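Local coordinates for protein EF0056 (Enterococcus faecalis, PDB 6ORI) that is a surface protein of undetermined molecular function, with an immunoglobulin-like, calcium-binding N-terminal region and a probable link to biofilm formation, at residues Tyr29-Leu34 against Ile61-Ala66; Ile70-Asp75 against Glu83-Asp88; Trp263-Lys268 against Lys328-Ala333. All coordinates share one frame; numbering follows the deposited sequence.

Contact 1: residues Tyr29-Leu34 against Ile61-Ala66; sequences YNFSDL and IAASTA
The ring of F31 and the side-chain amide of N30 are the two flat groups that meet the loop 61-66. F31 brings the far end of its ring, CZ, to within 4.1 Å of A63 CB, and the methyl approaches obliquely. Other residues surround the same ring: W68 and Y118 meet it edge-to-face, while L171 and I184 pack on it from strands 166-173 and 184-189, so A63 contributes one small patch of the aromatic and aliphatic surroundings of the ring.

The N30 amide is covered on one side of its plane by the aliphatic part of I61. Its ND2 lies 3.7 Å from I61 CB, its CG is 3.9 Å from I61 CG1 in the conformer described, and the two side chains run at a slant to each other. With chi1 at -48°, N30 CG stands beside its own backbone N and opposite the carbonyl carbon, which lays the amide against the isoleucine. The carbonyl end is held by another loop, where A291 N donates to N30 OD1. At the amino end a water bridges the segments: N30 ND2 gives it a weak bond of 3.3 Å, and the water donates to A62 O at 2.9 Å. I61 N, by contrast, is buried here without a partner in the model. No direct hydrogen bond crosses between the two segments.

Just beyond N30, S32 and D33 both face K58 in a classic beta bulge, and N30 itself pairs through its backbone with N60. The contact thus lies where strand 31-38 begins and strand 50-59 has ended. It is a loop folding back over the end of an antiparallel strand pair, with A63 touching the aromatic cluster around F31, an arrangement consistent with the end of an immunoglobulin-like beta sandwich.

Contact 2: residues Ile70-Asp75 against Glu83-Asp88; sequences IRLQLD and EKIQVD
Apolar contacts alone join the two strands, and all of them converge on the terminal methyl of I85. L74 and I85 reach out tip to tip, CD1 of the leucine 4.0 Å from CD1 of the isoleucine, while L72 CD2 touches the same I85 CD1 more loosely at 4.4 Å. In I85 a chi2 of -178° sets CD1 anti to CA, carrying it toward the leucines. F100 packs on both L72 and I85, and W114 on both L74 and I85, so two aromatic residues flank the cluster.

Backbone hydrogen bonds run to other strands: L72 pairs with W114 and Q73 with R168. The L72 and I85 CA atoms are 10.1 Å apart.

Polar side chains take no part in the contact. R71, though buried, is matched by salt bridges with E21, E69 and D178, and D75 is the N-cap of helix 76-79, its OD2 also paired with R77. On the other strand, E83 and K84 both face T143 in a classic beta bulge.

Two strands of one curled antiparallel sheet thus come face to face across its buried inside, their side-chain ends meeting as in a beta-sandwich core, consistent with an immunoglobulin-like fold.

Contact 3: residues Trp263-Lys268 against Lys328-Ala333; sequences WYANYK and KLIDFA
I330 meets A265 because its side chain is fully extended: CG1 stands opposite the carbonyl carbon (chi1 -64°) and chi2 of 171° carries CD1 straight out, to 4.1 Å from A265 CB. Only this CD1 end of I330 reaches the strand, the CA atoms of A265 and I330 staying 8.7 Å apart. The second meeting joins two aromatic side chains, W263 and F332. The benzene side of the indole reaches F332 through CZ3, which lies 4.3 Å from F332 CE1; the rings approach each other obliquely.

The loop also packs on itself. I330 CG2 sits 3.7 Å above one face of the F332 ring, offset toward its rim, so one isoleucine packs on the phenylalanine with one branch and touches the strand with the other. Between these residues D331 turns the chain: its OD1 accepts from A333 N at 2.9 Å, with an N-H...O angle of 154°, and is met nearly along its C-O axis. This is an Asx turn spanning F332.

Several polar groups of the buried pair are satisfied by residues nearby. W263 NE1 donates to K259 O, W263 N is bonded to Y254 OH, and F332 O receives K248 NZ. The ring of Y254, from helix 254-257, stacks with F332, so the same tyrosine serves both partners of the aromatic pair.

Strand 264-269 lies inside a four-stranded antiparallel sheet, between strands 318-322 and 375-382, and A265 points from it toward the loop. Strands 340-348 and 277-284 of the five-stranded sheet supply further packing: I340 touches both I330 and F332, V342 lies against I330, Y344 against A265, and M282 against A265 and I330. The loop that follows strand 318-322 therefore fills in between the two sheets before the chain enters strand 340-348.

In the fold
The three contacts follow one another along the chain. Contacts 1 and 2 reach the same curled sheet, with centres 20 Å apart, and they touch where L34 CD1 packs on I70 CD1 at 4.0 Å. Contact 3 lies between the four- and five-stranded sheets; its centre is 26 Å from that of contact 1, with nearest atoms about 9 Å apart, and 32 Å from that of contact 2, on the opposite side of the chain's centre. Strand 239-248 has residues bonded to both contact 1 and contact 3: K245 and T247 bond to S32 and D33, and K248 to F332. The calcium site, formed by S162, G372, D374, L400 and D402, includes no residue of the three contacts.

Contact 1: residues Tyr29-Leu34 against Ile61-Ala66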
# COMPACT_ATOMS: atom_id res chain seq x y z
N TYR A 29 11.55 7.70 -12.44
CA TYR A 29 11.68 6.79 -13.58
C TYR A 29 10.30 6.46 -14.14
O TYR A 29 9.34 7.15 -13.87
CB TYR A 29 12.49 5.55 -13.17
CG TYR A 29 13.98 5.78 -13.05
CD1 TYR A 29 14.73 6.17 -14.16
CD2 TYR A 29 14.65 5.60 -11.85
CE1 TYR A 29 16.13 6.35 -14.06
CE2 TYR A 29 16.03 5.79 -11.75
CZ TYR A 29 16.75 6.19 -12.85
OH TYR A 29 18.12 6.37 -12.75
N ASN A 30 10.19 5.37 -14.90
CA ASN A 30 8.98 5.05 -15.62
C ASN A 30 8.31 3.77 -15.11
O ASN A 30 7.46 3.20 -15.78
CB ASN A 30 9.28 4.89 -17.11
CG ASN A 30 10.11 6.03 -17.66
OD1 ASN A 30 9.84 7.21 -17.40
ND2 ASN A 30 11.14 5.69 -18.43
N PHE A 31 8.71 3.32 -13.94
CA PHE A 31 7.97 2.27 -13.23
C PHE A 31 6.73 2.91 -12.64
O PHE A 31 6.77 4.09 -12.27
CB PHE A 31 8.83 1.65 -12.14
CG PHE A 31 10.08 1.01 -12.67
CD1 PHE A 31 11.24 1.75 -12.83
CD2 PHE A 31 10.10 -0.32 -13.03
CE1 PHE A 31 12.38 1.16 -13.33
CE2 PHE A 31 11.22 -0.90 -13.54
CZ PHE A 31 12.36 -0.15 -13.70
N SER A 32 5.63 2.18 -12.51
CA SER A 32 4.44 2.75 -11.90
C SER A 32 3.81 1.92 -10.81
O SER A 32 2.99 2.44 -10.08
CB SER A 32 3.39 3.12 -12.95
OG SER A 32 3.01 2.00 -13.70
N ASP A 33 4.19 0.66 -10.63
CA ASP A 33 3.57 -0.12 -9.56
C ASP A 33 4.47 -1.25 -9.11
O ASP A 33 5.18 -1.86 -9.90
CB ASP A 33 2.23 -0.68 -10.03
CG ASP A 33 1.24 -0.92 -8.90
OD1 ASP A 33 1.48 -0.55 -7.73
OD2 ASP A 33 0.12 -1.40 -9.23
N LEU A 34 4.43 -1.48 -7.80
CA LEU A 34 5.08 -2.62 -7.18
C LEU A 34 4.31 -2.91 -5.92
O LEU A 34 4.14 -2.03 -5.07
CB LEU A 34 6.54 -2.28 -6.88
CG LEU A 34 7.40 -3.39 -6.30
CD1 LEU A 34 7.52 -4.55 -7.27
CD2 LEU A 34 8.77 -2.84 -5.93
N ILE A 61 7.51 2.10 -19.73
CA ILE A 61 8.47 2.19 -20.83
C ILE A 61 9.39 0.99 -20.68
O ILE A 61 9.72 0.62 -19.56
CB ILE A 61 9.29 3.50 -20.75
CG1 ILE A 61 8.38 4.73 -20.87
CG2 ILE A 61 10.37 3.55 -21.82
CD1 ILE A 61 7.63 4.82 -22.20
N ALA A 62 9.80 0.38 -21.78
CA ALA A 62 10.62 -0.80 -21.70
C ALA A 62 11.81 -0.56 -20.77
O ALA A 62 12.42 0.51 -20.76
CB ALA A 62 11.09 -1.20 -23.09
N ALA A 63 12.11 -1.56 -19.95
CA ALA A 63 13.21 -1.51 -19.01
C ALA A 63 14.01 -2.79 -19.15
O ALA A 63 13.53 -3.79 -19.67
CB ALA A 63 12.71 -1.36 -17.59
N SER A 64 15.24 -2.77 -18.67
CA SER A 64 16.13 -3.91 -18.79
C SER A 64 17.23 -3.81 -17.77
O SER A 64 17.37 -2.79 -17.09
CB SER A 64 16.74 -3.99 -20.20
OG SER A 64 17.43 -2.80 -20.50
N THR A 65 18.00 -4.89 -17.73
CA THR A 65 19.23 -5.04 -16.94
C THR A 65 19.00 -5.36 -15.47
O THR A 65 17.90 -5.20 -14.95
CB THR A 65 20.21 -3.81 -16.98
OG1 THR A 65 19.84 -2.82 -16.02
CG2 THR A 65 20.33 -3.19 -18.35
N ALA A 66 20.07 -5.79 -14.82
CA ALA A 66 20.10 -6.07 -13.40
C ALA A 66 20.18 -4.81 -12.55
O ALA A 66 20.30 -4.91 -11.34
CB ALA A 66 21.29 -6.96 -13.09
O HOH W 1 12.11 2.52 -18.65

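Contact 2: residues Ile70-Asp75 against Glu83-Asp88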
# COMPACT_ATOMS: atom_id res chain seq x y z
N ILE A 70 14.35 -5.39 -6.57
CA ILE A 70 13.22 -5.35 -5.66
C ILE A 70 13.73 -5.74 -4.29
O ILE A 70 14.47 -6.74 -4.16
CB ILE A 70 12.14 -6.34 -6.10
CG1 ILE A 70 11.53 -5.94 -7.46
CG2 ILE A 70 11.02 -6.46 -5.03
CD1 ILE A 70 10.65 -7.00 -8.07
N ARG A 71 13.39 -4.95 -3.29
CA ARG A 71 13.69 -5.27 -1.92
C ARG A 71 12.42 -5.45 -1.13
O ARG A 71 11.43 -4.73 -1.32
CB ARG A 71 14.60 -4.21 -1.29
CG ARG A 71 16.01 -4.34 -1.89
CD ARG A 71 17.05 -3.54 -1.20
NE ARG A 71 18.32 -3.71 -1.89
CZ ARG A 71 19.41 -3.03 -1.58
NH1 ARG A 71 19.40 -2.12 -0.62
NH2 ARG A 71 20.52 -3.25 -2.26
N LEU A 72 12.42 -6.47 -0.27
CA LEU A 72 11.27 -6.81 0.57
C LEU A 72 11.77 -6.81 2.01
O LEU A 72 12.63 -7.62 2.39
CB LEU A 72 10.73 -8.17 0.20
CG LEU A 72 9.60 -8.68 1.08
CD1 LEU A 72 8.33 -7.84 0.94
CD2 LEU A 72 9.32 -10.14 0.74
N GLN A 73 11.27 -5.87 2.81
CA GLN A 73 11.53 -5.81 4.24
C GLN A 73 10.35 -6.46 4.97
O GLN A 73 9.18 -6.17 4.65
CB GLN A 73 11.74 -4.38 4.75
CG GLN A 73 12.01 -4.31 6.26
CD GLN A 73 12.46 -2.93 6.74
OE1 GLN A 73 13.18 -2.21 6.05
NE2 GLN A 73 12.06 -2.58 7.96
N LEU A 74 10.66 -7.33 5.93
CA LEU A 74 9.63 -7.94 6.77
C LEU A 74 9.86 -7.56 8.21
O LEU A 74 10.99 -7.43 8.67
CB LEU A 74 9.66 -9.46 6.65
CG LEU A 74 9.40 -10.02 5.28
CD1 LEU A 74 9.52 -11.53 5.35
CD2 LEU A 74 8.05 -9.62 4.73
N ASP A 75 8.78 -7.40 8.94
CA ASP A 75 8.83 -7.17 10.37
C ASP A 75 9.90 -8.02 11.01
O ASP A 75 9.92 -9.23 10.80
CB ASP A 75 7.47 -7.48 10.96
CG ASP A 75 7.27 -6.86 12.29
OD1 ASP A 75 7.94 -7.29 13.25
OD2 ASP A 75 6.42 -5.94 12.39
N GLU A 83 13.20 -18.85 7.02
CA GLU A 83 14.25 -19.69 6.46
C GLU A 83 14.48 -19.44 4.98
O GLU A 83 15.62 -19.42 4.54
CB GLU A 83 13.94 -21.17 6.67
CG GLU A 83 15.05 -22.05 6.08
CD GLU A 83 15.03 -23.49 6.54
OE1 GLU A 83 14.49 -23.78 7.63
OE2 GLU A 83 15.57 -24.33 5.80
N LYS A 84 13.42 -19.27 4.22
CA LYS A 84 13.51 -19.16 2.78
C LYS A 84 12.32 -18.38 2.24
O LYS A 84 11.23 -18.47 2.79
CB LYS A 84 13.52 -20.62 2.23
CG LYS A 84 13.29 -20.85 0.75
CD LYS A 84 13.27 -22.38 0.43
CE LYS A 84 12.24 -23.20 1.26
NZ LYS A 84 12.14 -24.69 0.89
N ILE A 85 12.54 -17.61 1.17
CA ILE A 85 11.46 -16.94 0.44
C ILE A 85 11.70 -17.19 -1.04
O ILE A 85 12.81 -16.95 -1.54
CB ILE A 85 11.43 -15.44 0.71
CG1 ILE A 85 11.39 -15.14 2.21
CG2 ILE A 85 10.26 -14.83 -0.04
CD1 ILE A 85 11.32 -13.67 2.54
N GLN A 86 10.68 -17.69 -1.74
CA GLN A 86 10.76 -17.94 -3.17
C GLN A 86 9.49 -17.46 -3.85
O GLN A 86 8.46 -17.27 -3.19
CB GLN A 86 10.95 -19.42 -3.49
CG GLN A 86 12.23 -20.04 -2.98
CD GLN A 86 12.37 -21.47 -3.44
OE1 GLN A 86 11.45 -22.02 -4.02
NE2 GLN A 86 13.54 -22.06 -3.23
N VAL A 87 9.56 -17.26 -5.16
CA VAL A 87 8.41 -16.83 -5.96
C VAL A 87 8.69 -17.20 -7.40
O VAL A 87 9.84 -17.27 -7.80
CB VAL A 87 8.15 -15.31 -5.80
CG1 VAL A 87 9.26 -14.49 -6.45
CG2 VAL A 87 6.82 -14.92 -6.39
N ASP A 88 7.64 -17.43 -8.19
CA ASP A 88 7.82 -17.69 -9.61
C ASP A 88 7.88 -16.36 -10.35
O ASP A 88 7.20 -15.41 -9.98
CB ASP A 88 6.67 -18.51 -10.16
CG ASP A 88 6.66 -19.94 -9.69
OD1 ASP A 88 7.69 -20.43 -9.16
OD2 ASP A 88 5.60 -20.59 -9.88

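Contact 3: residues Trp263-Lys268 against Lys328-Ala333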
# COMPACT_ATOMS: atom_id res chain seq x y z
N TRP A 263 -20.28 5.15 -8.58
CA TRP A 263 -19.49 4.54 -7.52
C TRP A 263 -19.16 5.57 -6.44
O TRP A 263 -19.24 6.78 -6.67
CB TRP A 263 -18.18 3.99 -8.05
CG TRP A 263 -18.30 2.76 -8.91
CD1 TRP A 263 -19.44 2.13 -9.33
CD2 TRP A 263 -17.21 2.02 -9.44
NE1 TRP A 263 -19.11 1.04 -10.10
CE2 TRP A 263 -17.75 0.96 -10.19
CE3 TRP A 263 -15.82 2.16 -9.36
CZ2 TRP A 263 -16.94 0.03 -10.84
CZ3 TRP A 263 -15.02 1.25 -10.02
CH2 TRP A 263 -15.59 0.20 -10.76
N TYR A 264 -18.79 5.04 -5.28
CA TYR A 264 -18.35 5.85 -4.14
C TYR A 264 -16.92 5.54 -3.81
O TYR A 264 -16.49 4.37 -3.86
CB TYR A 264 -19.21 5.57 -2.91
CG TYR A 264 -20.60 6.16 -3.00
CD1 TYR A 264 -21.49 5.72 -3.97
CD2 TYR A 264 -21.00 7.19 -2.16
CE1 TYR A 264 -22.78 6.25 -4.06
CE2 TYR A 264 -22.29 7.72 -2.25
CZ TYR A 264 -23.16 7.25 -3.22
OH TYR A 264 -24.44 7.78 -3.32
N ALA A 265 -16.18 6.59 -3.47
CA ALA A 265 -14.87 6.48 -2.85
C ALA A 265 -15.09 6.47 -1.35
O ALA A 265 -15.79 7.34 -0.81
CB ALA A 265 -14.03 7.69 -3.27
N ASN A 266 -14.53 5.47 -0.68
CA ASN A 266 -14.73 5.23 0.75
C ASN A 266 -13.44 5.26 1.51
O ASN A 266 -12.40 4.82 1.01
CB ASN A 266 -15.37 3.84 1.04
CG ASN A 266 -16.72 3.68 0.45
OD1 ASN A 266 -17.72 3.88 1.14
ND2 ASN A 266 -16.78 3.35 -0.82
N TYR A 267 -13.50 5.75 2.75
CA TYR A 267 -12.32 5.88 3.59
C TYR A 267 -12.77 5.69 5.02
O TYR A 267 -13.89 6.04 5.40
CB TYR A 267 -11.63 7.23 3.35
CG TYR A 267 -12.62 8.37 3.25
CD1 TYR A 267 -13.23 8.69 2.06
CD2 TYR A 267 -12.98 9.10 4.36
CE1 TYR A 267 -14.20 9.70 1.98
CE2 TYR A 267 -13.92 10.11 4.29
CZ TYR A 267 -14.54 10.40 3.10
OH TYR A 267 -15.51 11.38 3.04
N LYS A 268 -11.88 5.12 5.81
CA LYS A 268 -12.13 4.86 7.22
C LYS A 268 -10.88 5.18 7.99
O LYS A 268 -9.78 4.74 7.62
CB LYS A 268 -12.52 3.41 7.46
CG LYS A 268 -12.93 3.11 8.92
CD LYS A 268 -13.31 1.64 9.09
CE LYS A 268 -13.95 1.39 10.45
NZ LYS A 268 -13.03 1.74 11.57
N LYS A 328 -14.52 13.37 -12.21
CA LYS A 328 -14.19 14.71 -11.71
C LYS A 328 -13.37 14.62 -10.42
O LYS A 328 -12.64 15.55 -10.07
CB LYS A 328 -15.47 15.51 -11.48
CG LYS A 328 -16.18 15.90 -12.76
CD LYS A 328 -17.36 16.82 -12.47
CE LYS A 328 -18.68 16.15 -12.76
NZ LYS A 328 -19.84 16.83 -12.10
N LEU A 329 -13.52 13.51 -9.69
CA LEU A 329 -12.85 13.36 -8.39
C LEU A 329 -11.65 12.42 -8.42
O LEU A 329 -10.71 12.58 -7.63
CB LEU A 329 -13.80 12.85 -7.33
CG LEU A 329 -15.08 13.64 -7.11
CD1 LEU A 329 -15.84 13.09 -5.94
CD2 LEU A 329 -14.80 15.12 -6.90
N ILE A 330 -11.70 11.42 -9.30
CA ILE A 330 -10.66 10.39 -9.37
C ILE A 330 -10.15 10.30 -10.79
O ILE A 330 -10.95 10.23 -11.72
CB ILE A 330 -11.22 9.02 -8.94
CG1 ILE A 330 -11.67 9.03 -7.48
CG2 ILE A 330 -10.21 7.88 -9.22
CD1 ILE A 330 -12.43 7.75 -7.03
N ASP A 331 -8.83 10.28 -10.96
CA ASP A 331 -8.25 10.02 -12.27
C ASP A 331 -8.15 8.50 -12.39
O ASP A 331 -7.29 7.86 -11.79
CB ASP A 331 -6.90 10.71 -12.45
CG ASP A 331 -6.39 10.62 -13.87
OD1 ASP A 331 -6.69 9.63 -14.56
OD2 ASP A 331 -5.68 11.55 -14.32
N PHE A 332 -9.07 7.92 -13.15
CA PHE A 332 -9.12 6.47 -13.33
C PHE A 332 -8.12 5.96 -14.35
O PHE A 332 -8.09 4.76 -14.61
CB PHE A 332 -10.52 6.04 -13.75
CG PHE A 332 -11.51 5.96 -12.62
CD1 PHE A 332 -11.68 4.80 -11.89
CD2 PHE A 332 -12.30 7.06 -12.30
CE1 PHE A 332 -12.60 4.72 -10.87
CE2 PHE A 332 -13.21 6.98 -11.27
CZ PHE A 332 -13.34 5.80 -10.56
N ALA A 333 -7.32 6.86 -14.93
CA ALA A 333 -6.41 6.46 -16.02
C ALA A 333 -7.22 5.70 -17.06
O ALA A 333 -6.86 4.58 -17.43
CB ALA A 333 -5.24 5.63 -15.47